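Local coordinates for protein phycocyanobilin lyase subunit alpha (Nostoc sp. PCC 7120, PDB 5N3U) that associates with CpcF to form a lyase that is probably required for attaching the chromophore to the phycocyanin alpha chain, CpcA, at residues K126-G131 with Q168-H173; A150-L155 with S176-A181. One frame throughout, in Å; residues are numbered along the deposited sequence.

Both contacts lie in the HEAT-like alpha solenoid, and their centres lie about 10 Å apart. Interaction 2 pairs helix 148-157 with helix 176-190, about 10 Å from the centre of the chain; interaction 1 lies about 18 Å from it and joins the loops that precede these two helices. Both rest on largely buried apolar residues and neither has a hydrogen bond across its segments, but an aromatic ring against a turn carries the first, whereas aliphatic groups between helices carry the second. They touch through Leu128 CD2 and Val151 CG1, 3.8 Å apart, and through a probable hydrogen bond from Gln179 NE2 to Leu171 O, 2.9 Å.

Interaction 1: residues K126-G131 with Q168-H173; sequences KLLDGG and QPFLEH
The phenyl ring of Phe170 meets Gly131 and Leu128 with its far end, and both approach it obliquely. Its CZ lies 3.7 Å from Gly131 C and 3.9 Å from Gly131 O, so a backbone carbonyl group rests obliquely against the CZ end of the ring. Leu128 adds a single methyl, CD2, at 4.1 Å from Phe170 CZ. Around the same ring, Tyr148 contributes a second aromatic group, the two planes inclined by about 30°, while Val132, Ala135, Val178 and Ala182 supply further contacts.

The backbone explains how a leucine and a glycine three residues apart reach one ring. A type I turn from Lys126 to Asp129 runs into a type II turn from Leu128 to Gly131, the latter closed by Gly131 N to Leu128 O at 2.9 Å. Gly130 occupies the third position of that second turn, with a phi of 91°, a value well suited to glycine. On the other side, Phe170 directs its ring across to the turns with CG anti to its carbonyl carbon (chi1 -72°), and Phe170 O accepts a bond from His173 N at 3.1 Å.

Dispersion and shape thus carry the contact, which buries 144 Å² in total without a hydrogen bond between the segments. Directional bonding is supplied alongside it: His173 NE2 bonds to the carbonyl of Ala135, and His173 ND1 pairs with the amide of Val175. Donation from NE2 and acceptance at ND1 are consistent with a neutral imidazole, which ties the loop after helix 164-167 to the one that continues from Gly131.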
# COMPACT_ATOMS: atom_id res chain seq x y z
N LYS A 126 -26.48 -12.86 25.58
CA LYS A 126 -26.20 -14.22 25.97
C LYS A 126 -24.70 -14.52 25.96
O LYS A 126 -24.20 -15.28 26.79
CB LYS A 126 -26.98 -15.10 24.97
CG LYS A 126 -26.68 -16.57 25.02
CD LYS A 126 -27.97 -17.39 25.08
CE LYS A 126 -28.88 -17.08 23.93
NZ LYS A 126 -29.45 -18.37 23.42
N LEU A 127 -23.93 -13.91 25.07
CA LEU A 127 -22.49 -14.17 25.08
C LEU A 127 -21.77 -13.54 26.26
O LEU A 127 -20.62 -13.85 26.53
CB LEU A 127 -21.88 -13.73 23.75
CG LEU A 127 -22.34 -14.42 22.49
CD1 LEU A 127 -21.56 -13.95 21.31
CD2 LEU A 127 -22.17 -15.92 22.55
N LEU A 128 -22.44 -12.69 27.01
CA LEU A 128 -21.88 -12.22 28.25
C LEU A 128 -22.29 -13.08 29.48
O LEU A 128 -22.06 -12.68 30.61
CB LEU A 128 -22.29 -10.77 28.48
CG LEU A 128 -21.96 -9.70 27.42
CD1 LEU A 128 -22.32 -8.28 27.90
CD2 LEU A 128 -20.49 -9.72 27.16
N ASP A 129 -22.96 -14.20 29.27
CA ASP A 129 -23.30 -15.17 30.37
C ASP A 129 -22.12 -15.49 31.22
O ASP A 129 -21.04 -15.70 30.74
CB ASP A 129 -23.88 -16.51 29.85
CG ASP A 129 -25.41 -16.44 29.45
OD1 ASP A 129 -26.10 -15.38 29.67
OD2 ASP A 129 -25.92 -17.46 28.88
N GLY A 130 -22.31 -15.39 32.52
CA GLY A 130 -21.26 -15.63 33.49
C GLY A 130 -20.49 -14.39 33.85
O GLY A 130 -19.64 -14.47 34.72
N GLY A 131 -20.65 -13.30 33.09
CA GLY A 131 -19.92 -12.06 33.36
C GLY A 131 -18.42 -12.09 33.29
O GLY A 131 -17.83 -12.97 32.64
N GLN A 168 -21.09 -2.96 32.60
CA GLN A 168 -20.29 -2.17 33.53
C GLN A 168 -19.15 -2.90 34.25
O GLN A 168 -18.07 -2.42 34.26
CB GLN A 168 -21.22 -1.54 34.57
CG GLN A 168 -20.48 -0.58 35.48
CD GLN A 168 -21.44 0.43 36.18
OE1 GLN A 168 -22.66 0.40 35.98
NE2 GLN A 168 -20.88 1.37 36.91
N PRO A 169 -19.37 -4.18 34.69
CA PRO A 169 -18.30 -4.96 35.27
C PRO A 169 -17.06 -5.19 34.38
O PRO A 169 -15.90 -5.31 34.83
CB PRO A 169 -19.01 -6.26 35.59
CG PRO A 169 -20.38 -5.86 35.83
CD PRO A 169 -20.63 -4.86 34.76
N PHE A 170 -17.27 -5.20 33.05
CA PHE A 170 -16.15 -5.38 32.14
C PHE A 170 -15.20 -4.24 32.12
O PHE A 170 -14.08 -4.36 31.60
CB PHE A 170 -16.64 -5.73 30.70
CG PHE A 170 -17.20 -7.15 30.60
CD1 PHE A 170 -18.47 -7.42 31.02
CD2 PHE A 170 -16.38 -8.19 30.21
CE1 PHE A 170 -18.97 -8.72 30.96
CE2 PHE A 170 -16.87 -9.51 30.14
CZ PHE A 170 -18.16 -9.75 30.50
N LEU A 171 -15.57 -3.11 32.74
CA LEU A 171 -14.54 -2.09 32.86
C LEU A 171 -13.34 -2.55 33.69
O LEU A 171 -12.29 -1.89 33.60
CB LEU A 171 -15.10 -0.81 33.49
CG LEU A 171 -16.13 -0.02 32.69
CD1 LEU A 171 -17.02 0.83 33.62
CD2 LEU A 171 -15.46 0.86 31.62
N GLU A 172 -13.51 -3.58 34.54
CA GLU A 172 -12.41 -4.19 35.36
C GLU A 172 -11.90 -5.51 34.83
O GLU A 172 -11.14 -6.19 35.48
CB GLU A 172 -12.86 -4.31 36.88
CG GLU A 172 -13.25 -2.89 37.36
CD GLU A 172 -13.52 -2.75 38.87
OE1 GLU A 172 -13.90 -3.78 39.47
OE2 GLU A 172 -13.41 -1.60 39.43
N HIS A 173 -12.27 -5.84 33.59
CA HIS A 173 -11.69 -7.04 32.99
C HIS A 173 -10.16 -6.89 32.93
O HIS A 173 -9.65 -5.81 32.68
CB HIS A 173 -12.28 -7.25 31.57
CG HIS A 173 -12.01 -8.62 31.03
ND1 HIS A 173 -10.81 -8.95 30.48
CD2 HIS A 173 -12.75 -9.73 31.01
CE1 HIS A 173 -10.80 -10.23 30.15
NE2 HIS A 173 -11.99 -10.71 30.46

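Interaction 2: residues A150-L155 with S176-A181; sequences AVLEAL and SRVQCA
Leu152, Ala181 and Val178, all buried, form the close-packed part of a helix pair in the HEAT-like alpha solenoid: the segments on helices 148-157 and 176-190 run nearly parallel, with 6° between their directions and 8.9 Å between their axes. The small side chain of Ala181 suits this spacing, since its CB points at the opposing helix and approaches Leu152 CB to 4.1 Å. Leu152 and Val178 cross at about a right angle.

The side of Glu153 is the more open one: the residue is partly exposed and buries less surface here than Leu152, although its aliphatic stem still brings CG to 3.9 Å from Ala181 CB. Extended past CG (chi2 -174°), the chain leads the carboxylate past the Ala181 methyl, toward Asp217 of helix 208-221. Its OE2 stays 6.7 Å from Arg177 NH2, too far for a salt bridge; that guanidinium instead pairs with Glu149. Asp217 brings a like charge close to the same OE2, which could raise the proton affinity of one of the two acids.

On the buried side the leucine ends in a methyl set against both backbone and side chain, Leu152 CD1 lying 3.9 Å from Val178 O and 4.0 Å from Val178 CG1.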
# COMPACT_ATOMS: atom_id res chain seq x y z
N ALA A 150 -15.81 -7.20 20.68
CA ALA A 150 -16.83 -6.95 19.65
C ALA A 150 -18.18 -7.00 20.20
O ALA A 150 -19.03 -6.20 19.81
CB ALA A 150 -16.66 -8.02 18.58
N VAL A 151 -18.47 -7.86 21.15
CA VAL A 151 -19.81 -7.96 21.70
C VAL A 151 -20.19 -6.68 22.48
O VAL A 151 -21.32 -6.14 22.38
CB VAL A 151 -19.96 -9.18 22.65
CG1 VAL A 151 -21.19 -9.09 23.53
CG2 VAL A 151 -19.95 -10.50 21.82
N LEU A 152 -19.26 -6.22 23.28
CA LEU A 152 -19.51 -5.00 24.07
C LEU A 152 -19.67 -3.80 23.10
O LEU A 152 -20.56 -3.01 23.26
CB LEU A 152 -18.32 -4.74 24.98
CG LEU A 152 -18.23 -5.72 26.18
CD1 LEU A 152 -16.86 -5.72 26.77
CD2 LEU A 152 -19.37 -5.56 27.17
N GLU A 153 -18.79 -3.67 22.16
CA GLU A 153 -18.89 -2.59 21.19
C GLU A 153 -20.24 -2.69 20.50
O GLU A 153 -20.94 -1.67 20.34
CB GLU A 153 -17.81 -2.71 20.15
CG GLU A 153 -16.49 -2.24 20.67
CD GLU A 153 -15.41 -2.22 19.62
OE1 GLU A 153 -15.60 -2.79 18.51
OE2 GLU A 153 -14.36 -1.63 19.92
N ALA A 154 -20.62 -3.91 20.08
CA ALA A 154 -21.91 -4.04 19.41
C ALA A 154 -23.13 -3.61 20.25
O ALA A 154 -24.07 -2.94 19.78
CB ALA A 154 -22.08 -5.46 18.93
N LEU A 155 -23.10 -3.93 21.54
CA LEU A 155 -24.19 -3.61 22.43
C LEU A 155 -24.28 -2.09 22.64
O LEU A 155 -25.39 -1.55 22.66
CB LEU A 155 -24.03 -4.27 23.82
CG LEU A 155 -24.32 -5.76 23.76
CD1 LEU A 155 -23.81 -6.40 25.01
CD2 LEU A 155 -25.78 -6.05 23.57
N SER A 176 -6.88 -5.25 28.46
CA SER A 176 -7.01 -3.81 28.19
C SER A 176 -8.00 -3.50 27.07
O SER A 176 -8.74 -2.57 27.19
CB SER A 176 -5.66 -3.20 27.74
OG SER A 176 -4.93 -2.95 28.88
N ARG A 177 -7.99 -4.33 26.02
CA ARG A 177 -8.93 -4.16 24.94
C ARG A 177 -10.32 -4.33 25.33
O ARG A 177 -11.21 -3.65 24.81
CB ARG A 177 -8.55 -5.10 23.77
CG ARG A 177 -7.26 -4.52 23.11
CD ARG A 177 -6.69 -5.37 21.96
NE ARG A 177 -7.64 -5.33 20.84
CZ ARG A 177 -7.49 -4.75 19.65
NH1 ARG A 177 -6.35 -4.20 19.24
NH2 ARG A 177 -8.54 -4.77 18.84
N VAL A 178 -10.58 -5.25 26.25
CA VAL A 178 -11.94 -5.45 26.77
C VAL A 178 -12.40 -4.23 27.60
O VAL A 178 -13.57 -3.80 27.55
CB VAL A 178 -12.02 -6.76 27.53
CG1 VAL A 178 -13.31 -6.92 28.19
CG2 VAL A 178 -11.70 -7.94 26.55
N GLN A 179 -11.49 -3.71 28.40
CA GLN A 179 -11.88 -2.53 29.20
C GLN A 179 -12.21 -1.33 28.34
O GLN A 179 -13.14 -0.58 28.68
CB GLN A 179 -10.72 -2.15 30.13
CG GLN A 179 -10.45 -3.19 31.14
CD GLN A 179 -9.26 -2.83 32.00
OE1 GLN A 179 -8.15 -2.64 31.52
NE2 GLN A 179 -9.50 -2.74 33.27
N CYS A 180 -11.46 -1.15 27.27
CA CYS A 180 -11.69 -0.07 26.32
C CYS A 180 -13.05 -0.18 25.66
O CYS A 180 -13.81 0.80 25.54
CB CYS A 180 -10.57 -0.07 25.31
SG CYS A 180 -10.52 1.31 24.18
N ALA A 181 -13.39 -1.42 25.20
CA ALA A 181 -14.68 -1.64 24.66
C ALA A 181 -15.82 -1.37 25.63
O ALA A 181 -16.88 -0.83 25.23
CB ALA A 181 -14.72 -3.03 24.10